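Local coordinates for protein nucleoside-diphosphate-sugar epimerase (Pseudomonas aeruginosa, PDB 2X4G) that is probably an NAD-dependent epimerase- or dehydratase-like enzyme that binds a dinucleotide in a Rossmann fold and acts on nucleotide sugars or related substrates, at residues Y16-A21 / H28-I33; T22-H27 / G182-E187; A36-V41 / G225-L230; L40-R45 / Q51-L56; E59-E64 / R76-V81. All blocks are in the same frame, centred on the assembly; numbering follows the deposited sequence.

Interaction 1: Y16-A21 / H28-I33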
# COMPACT_ATOMS: atom_id res chain seq x y z
N TYR A 16 5.96 -21.78 34.68
CA TYR A 16 5.33 -21.46 33.40
C TYR A 16 6.24 -20.57 32.57
O TYR A 16 6.88 -19.68 33.12
CB TYR A 16 3.97 -20.78 33.57
CG TYR A 16 2.90 -21.61 34.27
CD1 TYR A 16 2.36 -21.20 35.47
CD2 TYR A 16 2.42 -22.79 33.72
CE1 TYR A 16 1.38 -21.92 36.10
CE2 TYR A 16 1.44 -23.53 34.36
CZ TYR A 16 0.93 -23.08 35.55
OH TYR A 16 -0.03 -23.75 36.24
N ALA A 17 6.27 -20.81 31.26
CA ALA A 17 7.12 -20.06 30.34
C ALA A 17 6.29 -19.18 29.43
O ALA A 17 5.13 -19.46 29.21
CB ALA A 17 7.95 -21.02 29.50
N VAL A 18 6.91 -18.11 28.91
CA VAL A 18 6.27 -17.21 27.96
C VAL A 18 7.23 -16.93 26.81
O VAL A 18 8.37 -16.53 27.06
CB VAL A 18 5.97 -15.84 28.61
CG1 VAL A 18 5.16 -14.96 27.66
CG2 VAL A 18 5.23 -16.00 29.92
N LEU A 19 6.81 -17.16 25.57
CA LEU A 19 7.55 -16.68 24.40
C LEU A 19 6.91 -15.40 23.98
O LEU A 19 5.68 -15.30 23.96
CB LEU A 19 7.46 -17.65 23.23
CG LEU A 19 8.31 -18.91 23.45
CD1 LEU A 19 7.53 -19.92 24.32
CD2 LEU A 19 8.78 -19.52 22.15
N GLY A 20 7.73 -14.42 23.60
CA GLY A 20 7.24 -13.11 23.18
C GLY A 20 6.91 -12.23 24.36
O GLY A 20 6.03 -11.38 24.27
N ALA A 21 7.66 -12.41 25.44
CA ALA A 21 7.47 -11.68 26.69
C ALA A 21 7.73 -10.18 26.62
O ALA A 21 7.30 -9.44 27.49
CB ALA A 21 8.34 -12.27 27.75
N HIS A 28 2.63 -8.76 30.10
CA HIS A 28 1.54 -8.84 31.10
C HIS A 28 1.20 -10.31 31.44
O HIS A 28 0.80 -10.60 32.56
CB HIS A 28 0.30 -8.07 30.62
CG HIS A 28 0.43 -6.57 30.69
ND1 HIS A 28 0.24 -5.86 31.85
CD2 HIS A 28 0.68 -5.65 29.72
CE1 HIS A 28 0.40 -4.57 31.61
NE2 HIS A 28 0.67 -4.42 30.32
N ALA A 29 1.38 -11.25 30.52
CA ALA A 29 1.26 -12.66 30.92
C ALA A 29 2.36 -12.95 31.94
O ALA A 29 2.10 -13.50 33.00
CB ALA A 29 1.37 -13.59 29.75
N ALA A 30 3.59 -12.55 31.62
CA ALA A 30 4.74 -12.79 32.49
C ALA A 30 4.46 -12.27 33.90
O ALA A 30 4.59 -13.01 34.89
CB ALA A 30 5.97 -12.14 31.91
N ARG A 31 4.05 -11.01 33.99
CA ARG A 31 3.65 -10.41 35.25
C ARG A 31 2.58 -11.18 36.03
O ARG A 31 2.61 -11.24 37.24
CB ARG A 31 3.07 -9.04 34.98
CG ARG A 31 4.06 -8.02 34.57
CD ARG A 31 3.32 -6.73 34.26
NE ARG A 31 4.19 -5.65 34.61
CZ ARG A 31 4.02 -4.81 35.62
NH1 ARG A 31 2.95 -4.83 36.37
NH2 ARG A 31 4.96 -3.90 35.83
N ALA A 32 1.60 -11.69 35.31
CA ALA A 32 0.51 -12.42 35.93
C ALA A 32 1.02 -13.71 36.54
O ALA A 32 0.54 -14.12 37.60
CB ALA A 32 -0.59 -12.71 34.90
N ILE A 33 1.99 -14.34 35.88
CA ILE A 33 2.64 -15.55 36.36
C ILE A 33 3.44 -15.23 37.60
O ILE A 33 3.45 -15.98 38.54
CB ILE A 33 3.59 -16.15 35.31
CG1 ILE A 33 2.82 -16.67 34.08
CG2 ILE A 33 4.41 -17.27 35.89
CD1 ILE A 33 3.69 -16.88 32.82
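V18 overlaps I33 through one methyl each: V18 CG2 lies 3.4 Å from I33 CD1, the two side chains running past each other in opposite directions. The same V18 branch also reaches the helix backbone, with V18 CG2 4.1 Å from A30 CA and 4.4 Å from A30 CB, and so bridges successive turns of the helix. I33 takes up the space between two strand residues. Its CG1 stands opposite the carbonyl carbon (chi1 -67°), which directs CD1 to the sheet, where it also meets Y16 CB at 4.0 Å, while CG2 lies near the plane of the Y16 ring, at its edge. Strand 15-19 and helix 24-35 open the first beta-alpha-beta unit of a Rossmann fold, and the two short segments run almost antiparallel at 168°, their axes 8.8 Å apart at closest. G20, G23 and G26, spread over the turn and the start of helix 24-35, form a GxxGxxG pattern, by which this family usually receives the cofactor diphosphate. Across the contact everything is apolar and buried, with no hydrogen bond between the segments. The polar end of Y16 is spoken for beyond it: OH is hydrogen-bonded to E231 OE2, on helix 219-232.

Interaction 2: T22-H27 / G182-E187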
# COMPACT_ATOMS: atom_id res chain seq x y z
N THR A 22 8.45 -9.72 25.61
CA THR A 22 8.75 -8.29 25.48
C THR A 22 7.63 -7.53 24.76
O THR A 22 7.59 -6.31 24.81
CB THR A 22 10.07 -8.06 24.73
OG1 THR A 22 9.96 -8.64 23.44
CG2 THR A 22 11.24 -8.68 25.46
N GLY A 23 6.73 -8.24 24.10
CA GLY A 23 5.53 -7.61 23.54
C GLY A 23 4.54 -7.23 24.63
O GLY A 23 4.66 -7.69 25.77
N LEU A 24 3.54 -6.42 24.28
CA LEU A 24 2.60 -5.89 25.26
C LEU A 24 1.88 -7.00 25.99
O LEU A 24 1.83 -7.03 27.21
CB LEU A 24 1.55 -4.98 24.59
CG LEU A 24 0.42 -4.41 25.47
CD1 LEU A 24 0.98 -3.73 26.72
CD2 LEU A 24 -0.46 -3.48 24.66
N LEU A 25 1.31 -7.92 25.24
CA LEU A 25 0.48 -8.93 25.86
C LEU A 25 1.35 -9.99 26.59
O LEU A 25 1.00 -10.44 27.67
CB LEU A 25 -0.46 -9.55 24.83
CG LEU A 25 -1.42 -10.60 25.40
CD1 LEU A 25 -2.31 -10.00 26.52
CD2 LEU A 25 -2.23 -11.31 24.28
N GLY A 26 2.48 -10.37 26.04
CA GLY A 26 3.39 -11.29 26.73
C GLY A 26 3.95 -10.75 28.05
O GLY A 26 4.13 -11.49 29.01
N HIS A 27 4.24 -9.45 28.11
CA HIS A 27 4.87 -8.85 29.27
C HIS A 27 3.90 -8.98 30.42
O HIS A 27 4.28 -9.29 31.55
CB HIS A 27 5.20 -7.40 28.97
CG HIS A 27 6.04 -6.72 30.01
ND1 HIS A 27 6.66 -5.52 29.76
CD2 HIS A 27 6.33 -7.04 31.29
CE1 HIS A 27 7.31 -5.13 30.85
NE2 HIS A 27 7.12 -6.04 31.79
N GLY A 182 -9.52 -9.45 23.04
CA GLY A 182 -9.91 -8.32 22.22
C GLY A 182 -8.71 -7.41 21.98
O GLY A 182 -7.58 -7.76 22.33
N MET A 183 -8.96 -6.24 21.39
CA MET A 183 -7.92 -5.24 21.21
C MET A 183 -7.33 -4.89 22.59
O MET A 183 -8.03 -4.34 23.44
CB MET A 183 -8.51 -4.00 20.54
CG MET A 183 -7.50 -3.05 19.95
SD MET A 183 -8.18 -1.39 19.67
CE MET A 183 -6.71 -0.52 19.12
N VAL A 184 -6.05 -5.21 22.80
CA VAL A 184 -5.37 -5.02 24.09
C VAL A 184 -4.80 -3.61 24.23
O VAL A 184 -4.03 -3.15 23.40
CB VAL A 184 -4.22 -6.04 24.24
CG1 VAL A 184 -3.50 -5.86 25.56
CG2 VAL A 184 -4.77 -7.47 24.11
N LEU A 185 -5.19 -2.90 25.29
CA LEU A 185 -4.72 -1.53 25.51
C LEU A 185 -4.22 -1.40 26.95
O LEU A 185 -4.87 -1.93 27.86
CB LEU A 185 -5.86 -0.52 25.28
CG LEU A 185 -6.27 -0.23 23.83
CD1 LEU A 185 -7.51 0.62 23.85
CD2 LEU A 185 -5.16 0.47 23.06
N GLY A 186 -3.10 -0.71 27.14
CA GLY A 186 -2.57 -0.52 28.48
C GLY A 186 -1.16 0.02 28.53
O GLY A 186 -0.66 0.53 27.56
N GLU A 187 -0.52 -0.10 29.67
CA GLU A 187 0.87 0.34 29.80
C GLU A 187 1.87 -0.73 29.31
O GLU A 187 1.54 -1.91 29.15
CB GLU A 187 1.18 0.76 31.22
CG GLU A 187 0.96 -0.31 32.27
CD GLU A 187 1.28 0.16 33.68
OE1 GLU A 187 1.64 1.35 33.86
OE2 GLU A 187 1.14 -0.66 34.62
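Apolar contacts carry most of this meeting of L24 and L25 with V184. The L24 side chain slides past V184 in the opposite direction, bringing L24 CD2 to 4.0 Å from V184 CG1 and L24 CG to 4.2 Å from the same methyl. L25 adds a looser contact, L25 CD1 to V184 CG2 at 4.3 Å, so the two branches of V184 are shared between consecutive leucines. A second group of contacts sets methyls beside carbonyl oxygens. With CG trans to N (chi1 176°), L24 extends toward the strand, where CD2 lies 3.8 Å from V184 O and CD1 beside E187 O. No hydrogen bond links the segments, yet both oxygens have partners beyond these van der Waals neighbours: V184 O is bonded to T194 OG1, and E187 O to H28 NE2. Backbone bonding fixes the start of the helix, where G23 is the N-cap and H27 N reaches G23 O at 3.0 Å. The turn is consistent with the glycine-rich turn that faces the dinucleotide in Rossmann folds. The contact thus fastens the first turn of helix 24-35 to the end of strand 176-185, while helix 219-232 closes over it through A219, A222 and L226.

Interaction 3: A36-V41 / G225-L230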
# COMPACT_ATOMS: atom_id res chain seq x y z
N ALA A 36 0.90 -14.57 40.49
CA ALA A 36 0.35 -15.82 41.04
C ALA A 36 1.36 -16.61 41.91
O ALA A 36 1.02 -17.65 42.47
CB ALA A 36 -0.17 -16.72 39.91
N GLY A 37 2.59 -16.11 42.01
CA GLY A 37 3.64 -16.80 42.77
C GLY A 37 4.17 -18.08 42.12
O GLY A 37 4.63 -18.97 42.80
N HIS A 38 4.11 -18.17 40.80
CA HIS A 38 4.75 -19.25 40.09
C HIS A 38 6.17 -18.87 39.69
O HIS A 38 6.56 -17.71 39.76
CB HIS A 38 3.90 -19.62 38.89
CG HIS A 38 2.50 -19.99 39.27
ND1 HIS A 38 1.39 -19.47 38.65
CD2 HIS A 38 2.04 -20.80 40.26
CE1 HIS A 38 0.30 -19.95 39.23
NE2 HIS A 38 0.67 -20.76 40.21
N ASP A 39 6.96 -19.87 39.31
CA ASP A 39 8.28 -19.64 38.77
C ASP A 39 8.11 -19.28 37.31
O ASP A 39 7.41 -19.98 36.57
CB ASP A 39 9.15 -20.88 38.92
CG ASP A 39 9.69 -21.06 40.35
OD1 ASP A 39 10.04 -22.21 40.68
OD2 ASP A 39 9.77 -20.06 41.12
N LEU A 40 8.73 -18.18 36.90
CA LEU A 40 8.55 -17.66 35.56
C LEU A 40 9.76 -17.98 34.71
O LEU A 40 10.90 -17.70 35.11
CB LEU A 40 8.40 -16.15 35.63
CG LEU A 40 8.38 -15.37 34.33
CD1 LEU A 40 7.27 -15.86 33.41
CD2 LEU A 40 8.25 -13.88 34.70
N VAL A 41 9.51 -18.57 33.56
CA VAL A 41 10.54 -18.74 32.55
C VAL A 41 10.19 -17.87 31.34
O VAL A 41 9.03 -17.81 30.93
CB VAL A 41 10.71 -20.22 32.15
CG1 VAL A 41 11.67 -20.36 30.97
CG2 VAL A 41 11.18 -21.05 33.35
N GLY A 225 -6.07 -13.24 32.21
CA GLY A 225 -6.91 -14.13 31.43
C GLY A 225 -6.14 -15.20 30.71
O GLY A 225 -6.58 -16.33 30.62
N LEU A 226 -4.98 -14.85 30.18
CA LEU A 226 -4.14 -15.83 29.51
C LEU A 226 -3.69 -16.90 30.50
O LEU A 226 -3.87 -18.10 30.24
CB LEU A 226 -2.92 -15.18 28.83
CG LEU A 226 -3.17 -14.24 27.66
CD1 LEU A 226 -1.86 -13.72 27.13
CD2 LEU A 226 -3.91 -14.95 26.58
N LEU A 227 -3.13 -16.48 31.64
CA LEU A 227 -2.73 -17.43 32.68
C LEU A 227 -3.90 -18.34 33.03
O LEU A 227 -3.72 -19.55 33.21
CB LEU A 227 -2.23 -16.71 33.94
CG LEU A 227 -1.88 -17.57 35.17
CD1 LEU A 227 -0.72 -18.45 34.84
CD2 LEU A 227 -1.56 -16.72 36.39
N MET A 228 -5.09 -17.76 33.12
CA MET A 228 -6.25 -18.52 33.54
C MET A 228 -6.69 -19.53 32.49
O MET A 228 -7.13 -20.62 32.83
CB MET A 228 -7.42 -17.58 33.86
CG MET A 228 -7.32 -16.88 35.21
SD MET A 228 -8.85 -16.01 35.58
CE MET A 228 -8.19 -14.41 36.02
N ALA A 229 -6.60 -19.18 31.22
CA ALA A 229 -6.90 -20.13 30.15
C ALA A 229 -5.91 -21.26 30.22
O ALA A 229 -6.30 -22.41 30.09
CB ALA A 229 -6.81 -19.47 28.78
N LEU A 230 -4.64 -20.92 30.45
CA LEU A 230 -3.55 -21.89 30.43
C LEU A 230 -3.77 -22.91 31.52
O LEU A 230 -3.69 -24.11 31.25
CB LEU A 230 -2.18 -21.21 30.60
CG LEU A 230 -0.90 -22.06 30.69
CD1 LEU A 230 -0.54 -22.64 29.35
CD2 LEU A 230 0.25 -21.24 31.20
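L227 has CG anti to the backbone N (chi1 175°), which sends its two methyls out from helix 219-232 to A36 and H38, and H38 answers with its ring turned opposite its own carbonyl carbon (chi1 -57°). The firmer touch is L227 CD2 against A36 CB at 3.8 Å. The other methyl, L227 CD1, approaches the imidazole obliquely and comes no closer than 4.5 Å, to H38 ND1. The contact is small, some 80 Å² in all, and purely van der Waals. The chain brings A36 and H38 to the same side by a tight turn: G37, with positive phi, ends helix 24-35 in a Schellman motif, and the turn folds A36 O over the centre of the H38 ring, 3.8 Å above its plane. The ring is further placed by Y16, with which it packs edge-to-face, and by I33. A36 and G37 are open to solvent, whereas L227 is buried, so the patch lies at the margin of the helix layer. Helices 24-35 and 219-232 lie side by side on one face of the central sheet, and here the end of the first, just before strand 39-44, rests on the middle of the second.

Interaction 4: L40-R45 / Q51-L56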
# COMPACT_ATOMS: atom_id res chain seq x y z
N LEU A 40 8.73 -18.18 36.90
CA LEU A 40 8.55 -17.66 35.56
C LEU A 40 9.76 -17.98 34.71
O LEU A 40 10.90 -17.70 35.11
CB LEU A 40 8.40 -16.15 35.63
CG LEU A 40 8.38 -15.37 34.33
CD1 LEU A 40 7.27 -15.86 33.41
CD2 LEU A 40 8.25 -13.88 34.70
N VAL A 41 9.51 -18.57 33.56
CA VAL A 41 10.54 -18.74 32.55
C VAL A 41 10.19 -17.87 31.34
O VAL A 41 9.03 -17.81 30.93
CB VAL A 41 10.71 -20.22 32.15
CG1 VAL A 41 11.67 -20.36 30.97
CG2 VAL A 41 11.18 -21.05 33.35
N LEU A 42 11.19 -17.19 30.79
CA LEU A 42 11.03 -16.39 29.59
C LEU A 42 11.91 -16.97 28.48
O LEU A 42 13.14 -16.98 28.59
CB LEU A 42 11.45 -14.94 29.84
CG LEU A 42 10.76 -14.21 30.97
CD1 LEU A 42 11.24 -12.77 31.05
CD2 LEU A 42 9.25 -14.29 30.78
N ILE A 43 11.27 -17.47 27.43
CA ILE A 43 11.99 -17.97 26.27
C ILE A 43 12.07 -16.83 25.27
O ILE A 43 11.06 -16.37 24.79
CB ILE A 43 11.28 -19.20 25.66
CG1 ILE A 43 11.18 -20.34 26.69
CG2 ILE A 43 12.04 -19.70 24.42
CD1 ILE A 43 10.25 -21.45 26.27
N HIS A 44 13.28 -16.37 24.97
CA HIS A 44 13.49 -15.22 24.09
C HIS A 44 14.53 -15.44 23.03
O HIS A 44 15.44 -16.26 23.17
CB HIS A 44 13.94 -14.03 24.91
CG HIS A 44 15.28 -14.20 25.54
ND1 HIS A 44 16.44 -13.75 24.96
CD2 HIS A 44 15.64 -14.73 26.73
CE1 HIS A 44 17.47 -14.02 25.75
NE2 HIS A 44 17.00 -14.61 26.83
N ARG A 45 14.43 -14.67 21.95
CA ARG A 45 15.47 -14.75 20.93
C ARG A 45 16.68 -13.92 21.37
O ARG A 45 16.56 -13.02 22.20
CB ARG A 45 14.91 -14.39 19.56
CG ARG A 45 14.49 -12.99 19.34
CD ARG A 45 13.70 -12.91 18.02
NE ARG A 45 12.29 -13.25 18.22
CZ ARG A 45 11.36 -13.32 17.26
NH1 ARG A 45 11.68 -13.09 15.98
NH2 ARG A 45 10.09 -13.62 17.58
N GLN A 51 16.03 -8.06 29.19
CA GLN A 51 16.44 -7.40 30.44
C GLN A 51 15.45 -6.32 30.92
O GLN A 51 15.56 -5.87 32.06
CB GLN A 51 17.85 -6.79 30.33
CG GLN A 51 18.06 -5.81 29.16
CD GLN A 51 18.80 -6.44 27.93
OE1 GLN A 51 18.30 -7.39 27.31
NE2 GLN A 51 19.98 -5.89 27.60
N ARG A 52 14.49 -5.92 30.09
CA ARG A 52 13.37 -5.09 30.57
C ARG A 52 12.48 -5.83 31.57
O ARG A 52 11.66 -5.20 32.22
CB ARG A 52 12.47 -4.61 29.42
CG ARG A 52 13.17 -3.77 28.38
CD ARG A 52 12.28 -2.67 27.74
NE ARG A 52 10.90 -3.08 27.60
CZ ARG A 52 10.47 -4.02 26.76
NH1 ARG A 52 11.33 -4.66 25.96
NH2 ARG A 52 9.18 -4.32 26.72
N LEU A 53 12.61 -7.15 31.66
CA LEU A 53 11.80 -7.96 32.55
C LEU A 53 12.61 -8.53 33.72
O LEU A 53 12.10 -9.33 34.52
CB LEU A 53 11.12 -9.09 31.76
CG LEU A 53 9.86 -8.65 31.01
CD1 LEU A 53 10.23 -7.71 29.89
CD2 LEU A 53 9.12 -9.84 30.46
N ALA A 54 13.86 -8.09 33.85
CA ALA A 54 14.71 -8.57 34.95
C ALA A 54 14.06 -8.37 36.33
O ALA A 54 14.22 -9.21 37.21
CB ALA A 54 16.09 -7.90 34.89
N TYR A 55 13.32 -7.28 36.51
CA TYR A 55 12.62 -7.01 37.77
C TYR A 55 11.69 -8.16 38.22
O TYR A 55 11.47 -8.34 39.42
CB TYR A 55 11.85 -5.68 37.69
CG TYR A 55 10.58 -5.71 36.84
CD1 TYR A 55 10.65 -5.66 35.44
CD2 TYR A 55 9.32 -5.78 37.43
CE1 TYR A 55 9.51 -5.69 34.67
CE2 TYR A 55 8.17 -5.82 36.64
CZ TYR A 55 8.28 -5.78 35.26
OH TYR A 55 7.15 -5.81 34.48
N LEU A 56 11.19 -8.96 37.27
CA LEU A 56 10.38 -10.14 37.62
C LEU A 56 11.22 -11.30 38.17
O LEU A 56 10.67 -12.32 38.60
CB LEU A 56 9.55 -10.62 36.41
CG LEU A 56 8.55 -9.64 35.78
CD1 LEU A 56 7.88 -10.26 34.57
CD2 LEU A 56 7.52 -9.20 36.78
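L40 and L42, two residues apart on strand 39-44, each meet one leucine of the helical turns that follow. L40 CD2 lies 3.6 Å from L56 CD1 and 3.9 Å from L56 CB. L42 CD1 is 3.7 Å from both L53 CD2 and L53 CB. In both pairs the side chains cross obliquely, a single methyl of the strand residue settling against the root and one tip of its partner. With CG anti to the backbone N (chi1 172°), L40 sets CD2 on L56, whereas L42, its CG opposite the carbonyl carbon (chi1 -56°), sets CD1 on L53. L53 and L56 are three apart, and the backbone bond from L56 N to L53 O, 2.9 Å, keeps them on one side of the 3-10 segment. Further out, L53 rests on H27 and L56 on A30, so helix 24-35 backs this layer. Y55, whose ring has L56 CG above one face, offset toward the rim, sends OH to hydrogen bonds with H27 NE2 and R31 NE, while R52 NH2 bonds T22 O in the glycine-rich turn. At the strand end H44 ND1 donates to R45 O at 2.9 Å, from above the carbonyl plane. The four leucines, all buried, make a non-directional apolar contact, while the polar bonds of Y55 and R52 tie the 51-56 segment to helix 24-35 and the turn before it.

Interaction 5: E59-E64 / R76-V81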
# COMPACT_ATOMS: atom_id res chain seq x y z
N GLU A 59 13.70 -16.60 35.01
CA GLU A 59 14.73 -17.49 34.49
C GLU A 59 14.64 -17.34 32.97
O GLU A 59 13.55 -17.43 32.42
CB GLU A 59 14.47 -18.93 34.97
CG GLU A 59 15.24 -20.02 34.24
CD GLU A 59 14.92 -21.43 34.75
OE1 GLU A 59 14.00 -21.61 35.59
OE2 GLU A 59 15.59 -22.37 34.29
N CYS A 60 15.74 -17.05 32.30
CA CYS A 60 15.74 -16.77 30.87
C CYS A 60 16.42 -17.86 30.13
O CYS A 60 17.50 -18.30 30.52
CB CYS A 60 16.48 -15.48 30.58
SG CYS A 60 15.62 -14.09 31.25
N ARG A 61 15.78 -18.29 29.05
CA ARG A 61 16.32 -19.33 28.19
C ARG A 61 16.37 -18.82 26.77
O ARG A 61 15.36 -18.32 26.27
CB ARG A 61 15.44 -20.57 28.31
CG ARG A 61 15.29 -21.04 29.75
CD ARG A 61 14.39 -22.24 29.87
NE ARG A 61 14.47 -22.83 31.21
CZ ARG A 61 13.80 -23.90 31.60
NH1 ARG A 61 13.96 -24.34 32.83
NH2 ARG A 61 12.98 -24.54 30.76
N VAL A 62 17.54 -18.89 26.14
CA VAL A 62 17.71 -18.33 24.80
C VAL A 62 17.29 -19.36 23.76
O VAL A 62 17.59 -20.54 23.88
CB VAL A 62 19.16 -17.88 24.53
CG1 VAL A 62 19.23 -17.14 23.20
CG2 VAL A 62 19.64 -16.97 25.62
N ALA A 63 16.57 -18.91 22.74
CA ALA A 63 16.16 -19.79 21.67
C ALA A 63 15.71 -18.98 20.48
O ALA A 63 14.79 -18.17 20.59
CB ALA A 63 15.05 -20.71 22.13
N GLU A 64 16.35 -19.17 19.33
CA GLU A 64 15.82 -18.65 18.07
C GLU A 64 14.65 -19.55 17.68
O GLU A 64 14.67 -20.76 17.88
CB GLU A 64 16.89 -18.61 16.97
CG GLU A 64 17.94 -17.50 17.17
CD GLU A 64 19.30 -17.83 16.56
OE1 GLU A 64 20.28 -18.02 17.33
OE2 GLU A 64 19.41 -17.91 15.31
N ARG A 76 12.17 -27.48 28.35
CA ARG A 76 12.35 -28.55 29.33
C ARG A 76 11.73 -28.15 30.69
O ARG A 76 11.83 -26.99 31.11
CB ARG A 76 13.84 -28.88 29.50
CG ARG A 76 14.62 -27.86 30.35
CD ARG A 76 16.14 -27.98 30.20
NE ARG A 76 16.85 -26.98 30.99
CZ ARG A 76 17.17 -25.74 30.59
NH1 ARG A 76 16.86 -25.29 29.37
NH2 ARG A 76 17.81 -24.94 31.42
N GLY A 77 11.10 -29.12 31.35
CA GLY A 77 10.76 -29.02 32.77
C GLY A 77 9.81 -27.90 33.12
O GLY A 77 9.95 -27.26 34.17
N LEU A 78 8.85 -27.67 32.23
CA LEU A 78 7.83 -26.67 32.43
C LEU A 78 6.52 -27.33 32.77
O LEU A 78 6.24 -28.45 32.31
CB LEU A 78 7.62 -25.89 31.15
CG LEU A 78 8.75 -25.02 30.61
CD1 LEU A 78 8.26 -24.40 29.30
CD2 LEU A 78 9.20 -23.94 31.59
N ASP A 79 5.70 -26.64 33.56
CA ASP A 79 4.30 -27.05 33.72
C ASP A 79 3.37 -26.38 32.69
O ASP A 79 2.22 -26.74 32.59
CB ASP A 79 3.82 -26.75 35.13
CG ASP A 79 4.59 -27.51 36.18
OD1 ASP A 79 4.12 -28.59 36.56
OD2 ASP A 79 5.64 -27.02 36.63
N GLY A 80 3.86 -25.41 31.93
CA GLY A 80 3.05 -24.81 30.85
C GLY A 80 3.78 -23.71 30.08
O GLY A 80 4.83 -23.25 30.50
N VAL A 81 3.20 -23.28 28.96
CA VAL A 81 3.82 -22.25 28.11
C VAL A 81 2.79 -21.37 27.38
O VAL A 81 1.85 -21.86 26.76
CB VAL A 81 4.77 -22.90 27.08
CG1 VAL A 81 4.01 -23.79 26.10
CG2 VAL A 81 5.59 -21.83 26.36
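The crossover from edge strand 59-62 through helix 68-74 to strand 80-83 is closed here by R61 and R76, the latter in the loop that follows the helix. Their guanidinium groups stack face to face, centres 4.0 Å apart and planes inclined by 16°, each CZ over the centre of the other group. R61 reaches this place with an extended chain from CG to NE. R76 has its CG between the backbone N and carbonyl carbon (chi1 77°); from there the extended chain brings its guanidinium flat onto that of R61. In its own plane R61 is held by two acceptors. NH2 donates to R76 O at 2.7 Å, nearly straight at 161° and in the carbonyl plane, and NH1 forms a salt bridge to E59 OE2 at 2.9 Å, which it meets from above the carboxylate plane; NE adds a weak bond to the same oxygen. L78 CD2 packs obliquely on R61 NH2. The same NH2 also bonds A74 O, and R76 NH1 bonds R73 O, both at the end of helix 68-74. The carboxylate of E59, whose OE1 pairs with K15 NZ, and these carbonyls probably offset the like charges of the stack. An arginine pair stacked flat, with a carboxylate and a loop carbonyl at the edge of R61, is here part of the crossover by which a Rossmann sheet passes from its third strand to its fourth.

The five contacts surround strand 15-19, helix 24-35 and strand 39-44, with later elements joining in interactions 2 and 3. The centres of interactions 1 and 3 are about 7 Å apart. Those of interactions 1 and 4 are about 8 Å apart, and backbone bonds between strands 15-19 and 39-44 tie all three. Interaction 5 spans from strand 59-62, beside 39-44, to the loop and strand 80-83 beside 15-19. Interaction 2 is the farthest from interaction 5, about 21 Å between centres, but H28 NE2 to E187 O (2.9 Å) joins it to interaction 1 and H27 NE2 to Y55 OH (2.7 Å) to interaction 4. Interactions 1, 2 and 4 border the glycine-rich turn, the expected cofactor site.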